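Local atomic coordinates of superoxide dismutase [Fe] (Sulfolobus solfataricus, PDB entry 1WB7), a protein that catalyses the disproportionation of superoxide radicals into hydrogen peroxide and molecular oxygen with one iron ion per subunit. Residues Phe6-Leu11 and Arg51-Val56; Val137-Thr142 and Met150-His155. The protein carries 1 engineered substitution. All blocks are in the same frame, centred on the assembly; numbering follows the deposited sequence.

Interaction 1 of 2, residues Phe6-Leu11 and Arg51-Val56; sequences FKKYEL and RLEKVV
Glu53 reaches out from its helix to take two donors on one carboxylate oxygen, the backbone N-H of Phe6 and the ammonium group of Lys8. The Phe6 N to Glu53 OE2 bond is 2.7 Å long and almost straight at 170°, while Lys8 NZ lies 2.8 Å from Glu53 OE2 and forms a salt bridge. The placing of OE2 is less certain, since the model sets it too close to another atom, and both bond lengths are doubtful. The ammonium also donates to its own segment, with Lys8 NZ 2.8 Å from Phe6 O and tilted from the carbonyl plane. Bends in the lysine chain at chi2 (-61°) and chi4 (-67°) turn NZ back to this carbonyl. Lysine suits the place because its positive charge stands next to both OE2 and Phe6 O, two acceptors that would otherwise probably repel each other. The other carboxylate oxygen, Glu53 OE1, accepts from a water, at a rather doubtful 2.5 Å, that Lys8 NZ also meets through a weak bond. Glutamate suits the place because its chain, extended beyond CG, carries the carboxylate from the helix to the loop.

The methylene part of the same side chain serves the apolar layer. The Phe6 ring and the Glu53 chain run alongside each other, pointing opposite ways, with Phe6 CD1 3.6 Å from Glu53 CG. From the residue just before Glu53, Leu52 CD2 packs 3.9 Å from Phe6 CE1, giving the buried aromatic ring a branched aliphatic neighbour.

The loop carrying Phe6 and Lys8 thus lies along the last turns of helix 27-57, with Lys8 also touching Asn46 and Glu50 farther back on it. Leu52 continues the packing to Leu74 on helix 67-89, and the Phe6 ring meets Tyr113 of the second subunit edge-to-face.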
# COMPACT_ATOMS: atom_id res chain seq x y z
N PHE A 6 15.69 -13.61 -19.24
CA PHE A 6 14.25 -13.40 -19.33
C PHE A 6 13.99 -12.66 -20.63
O PHE A 6 14.84 -11.89 -21.10
CB PHE A 6 13.76 -12.53 -18.16
CG PHE A 6 13.88 -13.18 -16.83
CD1 PHE A 6 14.71 -12.63 -15.85
CD2 PHE A 6 13.17 -14.33 -16.53
CE1 PHE A 6 14.84 -13.23 -14.60
CE2 PHE A 6 13.29 -14.94 -15.29
CZ PHE A 6 14.12 -14.40 -14.32
N LYS A 7 12.82 -12.88 -21.22
CA LYS A 7 12.48 -12.19 -22.46
C LYS A 7 12.11 -10.76 -22.08
O LYS A 7 11.49 -10.52 -21.04
CB LYS A 7 11.32 -12.91 -23.15
CG LYS A 7 10.93 -12.31 -24.50
CD LYS A 7 10.03 -13.28 -25.27
CE LYS A 7 9.42 -12.65 -26.50
NZ LYS A 7 10.44 -12.06 -27.41
N LYS A 8 12.49 -9.81 -22.91
CA LYS A 8 12.20 -8.41 -22.64
C LYS A 8 10.83 -7.99 -23.16
O LYS A 8 10.27 -8.64 -24.03
CB LYS A 8 13.28 -7.51 -23.24
CG LYS A 8 14.69 -7.82 -22.74
CD LYS A 8 14.80 -7.63 -21.23
CE LYS A 8 16.15 -8.10 -20.69
NZ LYS A 8 16.34 -9.58 -20.82
N TYR A 9 10.31 -6.91 -22.61
CA TYR A 9 9.02 -6.39 -23.03
C TYR A 9 9.16 -5.44 -24.20
O TYR A 9 10.22 -4.85 -24.40
CB TYR A 9 8.32 -5.66 -21.88
CG TYR A 9 7.82 -6.58 -20.81
CD1 TYR A 9 8.55 -6.78 -19.64
CD2 TYR A 9 6.63 -7.28 -20.97
CE1 TYR A 9 8.11 -7.66 -18.66
CE2 TYR A 9 6.17 -8.16 -19.99
CZ TYR A 9 6.92 -8.34 -18.84
OH TYR A 9 6.47 -9.21 -17.88
N GLU A 10 8.09 -5.28 -24.95
CA GLU A 10 8.10 -4.39 -26.10
C GLU A 10 6.92 -3.44 -26.10
O GLU A 10 5.77 -3.82 -25.83
CB GLU A 10 8.10 -5.22 -27.39
CG GLU A 10 9.37 -6.02 -27.56
CD GLU A 10 9.30 -7.00 -28.71
OE1 GLU A 10 10.34 -7.63 -29.00
OE2 GLU A 10 8.21 -7.15 -29.31
N LEU A 11 7.21 -2.18 -26.41
CA LEU A 11 6.21 -1.14 -26.46
C LEU A 11 5.30 -1.44 -27.64
O LEU A 11 5.75 -1.48 -28.78
CB LEU A 11 6.87 0.22 -26.65
CG LEU A 11 5.95 1.44 -26.73
CD1 LEU A 11 5.23 1.63 -25.40
CD2 LEU A 11 6.78 2.67 -27.07
N ARG A 51 18.79 -6.70 -14.53
CA ARG A 51 19.41 -6.73 -13.23
C ARG A 51 19.04 -8.02 -12.50
O ARG A 51 19.90 -8.65 -11.86
CB ARG A 51 18.97 -5.51 -12.42
CG ARG A 51 19.73 -5.32 -11.14
CD ARG A 51 19.55 -3.92 -10.60
NE ARG A 51 20.06 -3.85 -9.23
CZ ARG A 51 21.34 -3.95 -8.91
NH1 ARG A 51 22.25 -4.11 -9.87
NH2 ARG A 51 21.70 -3.92 -7.64
N LEU A 52 17.78 -8.43 -12.59
CA LEU A 52 17.37 -9.67 -11.94
C LEU A 52 18.11 -10.87 -12.54
O LEU A 52 18.42 -11.83 -11.84
CB LEU A 52 15.85 -9.86 -12.07
CG LEU A 52 15.31 -11.11 -11.37
CD1 LEU A 52 15.72 -11.09 -9.91
CD2 LEU A 52 13.80 -11.16 -11.50
N GLU A 53 18.39 -10.81 -13.84
CA GLU A 53 19.11 -11.90 -14.50
C GLU A 53 20.49 -12.03 -13.85
O GLU A 53 20.97 -13.13 -13.61
CB GLU A 53 19.28 -11.62 -15.99
CG GLU A 53 17.99 -11.52 -16.78
CD GLU A 53 18.24 -11.17 -18.24
OE1 GLU A 53 19.28 -10.52 -18.52
OE2 GLU A 53 17.41 -11.53 -19.10
N LYS A 54 21.12 -10.89 -13.58
CA LYS A 54 22.44 -10.90 -12.95
C LYS A 54 22.38 -11.49 -11.55
O LYS A 54 23.32 -12.14 -11.10
CB LYS A 54 23.02 -9.48 -12.91
CG LYS A 54 23.49 -8.95 -14.27
CD LYS A 54 24.17 -7.59 -14.10
CE LYS A 54 24.70 -7.03 -15.41
NZ LYS A 54 23.62 -6.58 -16.34
N VAL A 55 21.27 -11.26 -10.84
CA VAL A 55 21.12 -11.82 -9.50
C VAL A 55 21.03 -13.34 -9.63
O VAL A 55 21.68 -14.07 -8.90
CB VAL A 55 19.83 -11.33 -8.79
CG1 VAL A 55 19.61 -12.12 -7.51
CG2 VAL A 55 19.95 -9.85 -8.47
N VAL A 56 20.21 -13.79 -10.58
CA VAL A 56 20.02 -15.21 -10.83
C VAL A 56 21.32 -15.91 -11.25
O VAL A 56 21.66 -16.97 -10.74
CB VAL A 56 18.95 -15.44 -11.92
CG1 VAL A 56 18.89 -16.92 -12.30
CG2 VAL A 56 17.59 -14.95 -11.43
O HOH W 1 19.60 -10.02 -20.98

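Interaction 2 of 2, residues Val137-Thr142 and Met150-His155; sequences VLYYDT and MTFENH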
# COMPACT_ATOMS: atom_id res chain seq x y z
N VAL A 137 -11.08 -0.05 -13.08
CA VAL A 137 -11.28 -1.10 -14.06
C VAL A 137 -12.56 -1.89 -13.83
O VAL A 137 -13.12 -1.90 -12.74
CB VAL A 137 -10.12 -2.13 -14.07
CG1 VAL A 137 -8.79 -1.44 -14.36
CG2 VAL A 137 -10.06 -2.86 -12.74
N LEU A 138 -13.00 -2.56 -14.89
CA LEU A 138 -14.15 -3.43 -14.81
C LEU A 138 -13.58 -4.79 -15.16
O LEU A 138 -13.05 -5.00 -16.26
CB LEU A 138 -15.22 -3.05 -15.84
CG LEU A 138 -16.43 -3.99 -15.74
CD1 LEU A 138 -17.07 -3.83 -14.36
CD2 LEU A 138 -17.44 -3.67 -16.84
N TYR A 139 -13.64 -5.70 -14.20
CA TYR A 139 -13.14 -7.05 -14.39
C TYR A 139 -14.28 -7.96 -14.80
O TYR A 139 -15.45 -7.66 -14.58
CB TYR A 139 -12.62 -7.65 -13.09
CG TYR A 139 -11.26 -7.24 -12.62
CD1 TYR A 139 -10.12 -7.57 -13.34
CD2 TYR A 139 -11.10 -6.57 -11.41
CE1 TYR A 139 -8.85 -7.27 -12.86
CE2 TYR A 139 -9.83 -6.26 -10.92
CZ TYR A 139 -8.71 -6.62 -11.65
OH TYR A 139 -7.46 -6.34 -11.15
N TYR A 140 -13.91 -9.07 -15.42
CA TYR A 140 -14.88 -10.09 -15.71
C TYR A 140 -14.31 -11.21 -14.86
O TYR A 140 -13.27 -11.78 -15.20
CB TYR A 140 -14.91 -10.53 -17.17
CG TYR A 140 -15.84 -11.72 -17.31
CD1 TYR A 140 -17.18 -11.62 -16.94
CD2 TYR A 140 -15.36 -12.97 -17.72
CE1 TYR A 140 -18.02 -12.74 -16.95
CE2 TYR A 140 -16.20 -14.09 -17.73
CZ TYR A 140 -17.52 -13.97 -17.34
OH TYR A 140 -18.34 -15.07 -17.31
N ASP A 141 -14.95 -11.51 -13.74
CA ASP A 141 -14.46 -12.57 -12.90
C ASP A 141 -14.92 -13.88 -13.54
O ASP A 141 -16.12 -14.17 -13.58
CB ASP A 141 -15.03 -12.45 -11.48
CG ASP A 141 -14.51 -13.52 -10.56
OD1 ASP A 141 -15.09 -13.71 -9.47
OD2 ASP A 141 -13.50 -14.17 -10.92
N THR A 142 -13.97 -14.65 -14.04
CA THR A 142 -14.29 -15.92 -14.69
C THR A 142 -14.80 -16.94 -13.69
O THR A 142 -15.37 -17.96 -14.08
CB THR A 142 -13.06 -16.50 -15.41
OG1 THR A 142 -11.97 -16.59 -14.49
CG2 THR A 142 -12.65 -15.61 -16.57
N MET A 150 -13.33 -2.14 -9.80
CA MET A 150 -12.22 -2.03 -8.87
C MET A 150 -11.38 -0.80 -9.19
O MET A 150 -11.29 -0.38 -10.34
CB MET A 150 -11.34 -3.28 -8.96
CG MET A 150 -10.14 -3.31 -8.01
SD MET A 150 -10.60 -3.16 -6.26
CE MET A 150 -11.76 -4.52 -6.10
N THR A 151 -10.80 -0.22 -8.15
CA THR A 151 -9.91 0.92 -8.33
C THR A 151 -8.53 0.46 -7.86
O THR A 151 -8.41 -0.19 -6.82
CB THR A 151 -10.33 2.18 -7.51
OG1 THR A 151 -10.54 1.83 -6.14
CG2 THR A 151 -11.60 2.81 -8.09
N PHE A 152 -7.51 0.77 -8.66
CA PHE A 152 -6.13 0.42 -8.33
C PHE A 152 -5.48 1.68 -7.76
O PHE A 152 -5.83 2.79 -8.17
CB PHE A 152 -5.32 0.05 -9.58
CG PHE A 152 -5.79 -1.19 -10.31
CD1 PHE A 152 -5.28 -1.48 -11.57
CD2 PHE A 152 -6.73 -2.05 -9.75
CE1 PHE A 152 -5.70 -2.61 -12.27
CE2 PHE A 152 -7.16 -3.18 -10.44
CZ PHE A 152 -6.64 -3.46 -11.71
N GLU A 153 -4.56 1.51 -6.83
CA GLU A 153 -3.81 2.64 -6.29
C GLU A 153 -2.43 2.38 -6.90
O GLU A 153 -1.89 1.27 -6.80
CB GLU A 153 -3.81 2.61 -4.76
CG GLU A 153 -5.20 2.90 -4.21
CD GLU A 153 -5.32 2.72 -2.71
OE1 GLU A 153 -6.43 2.36 -2.26
OE2 GLU A 153 -4.33 2.95 -1.98
N ASN A 154 -1.89 3.40 -7.56
CA ASN A 154 -0.62 3.27 -8.28
C ASN A 154 -0.94 2.23 -9.36
O ASN A 154 -2.11 2.02 -9.68
CB ASN A 154 0.51 2.79 -7.36
CG ASN A 154 1.89 3.11 -7.93
OD1 ASN A 154 2.12 3.00 -9.14
ND2 ASN A 154 2.82 3.49 -7.06
N HIS A 155 0.07 1.58 -9.94
CA HIS A 155 -0.19 0.59 -10.99
C HIS A 155 -0.36 -0.84 -10.48
O HIS A 155 -0.88 -1.69 -11.18
CB HIS A 155 0.96 0.56 -12.00
CG HIS A 155 1.26 1.88 -12.65
ND1 HIS A 155 0.32 2.60 -13.36
CD2 HIS A 155 2.41 2.59 -12.72
CE1 HIS A 155 0.88 3.69 -13.84
NE2 HIS A 155 2.14 3.71 -13.47
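Val137 and Met150 form an antiparallel hydrogen-bonded pair. Val137 N donates to Met150 O at 2.8 Å in a nearly straight bond, and Met150 N returns one to Val137 O at 3.0 Å, more bent at 146°. The ladder continues through Tyr139 with Gln148 and Phe152 with Trp135; the 121° between the axes of the two short strand segments reflects a strong twist.

Among the apolar contacts, Val137 is central. Its CG2 methyl lies 3.6 Å from Phe152 CZ and also sits over one face of the Tyr139 ring, toward the rim. A beta-branched residue does this well, since CG1 also touches the ring of Phe152, at CE1. Met150 adds its CB, 3.9 Å from Tyr139 CE2, before its flexible chain bends away.

Tyr139 and Phe152 reach toward each other from the two strands. Tyr139 OH stands at the edge of the Phe152 ring, near its plane and only 3.0 Å from Phe152 CZ, a close fit. With chi1 at -64°, Phe152 has its CG beside its own backbone N, and the ring extends across to Val137 and Tyr139. The hydroxyl's polar partner is the backbone N of Ile160, so tyrosine combines packing with a buried hydrogen bond; a leucine here would probably leave that N-H without its acceptor and open a gap beside the rim of Phe152.

This is the beta hairpin of strands 134-140 and 147-153, part of the three-stranded antiparallel sheet in the C-terminal domain of iron/manganese superoxide dismutases, whose third strand, 165-170, carries the iron ligand Asp170.

Interaction 1 closes before interaction 2 opens along the chain, and the two lie in different domains, the alpha-hairpin and the C-terminal one. Their centres are about 26 Å apart, and their nearest atoms about 12 Å, so they do not touch. The first fixes the N-terminal loop to helix 27-57, far from the metal; the second pairs strands of the three-stranded sheet, nearer the iron, which takes ligands from both domains. The second subunit touches both regions. Across that interface Tyr9 OH bonds to Asp141 OD1 of the second subunit, so the loop of interaction 1 in one chain meets the 137-142 segment of the other, directly linking the two regions within the tetramer.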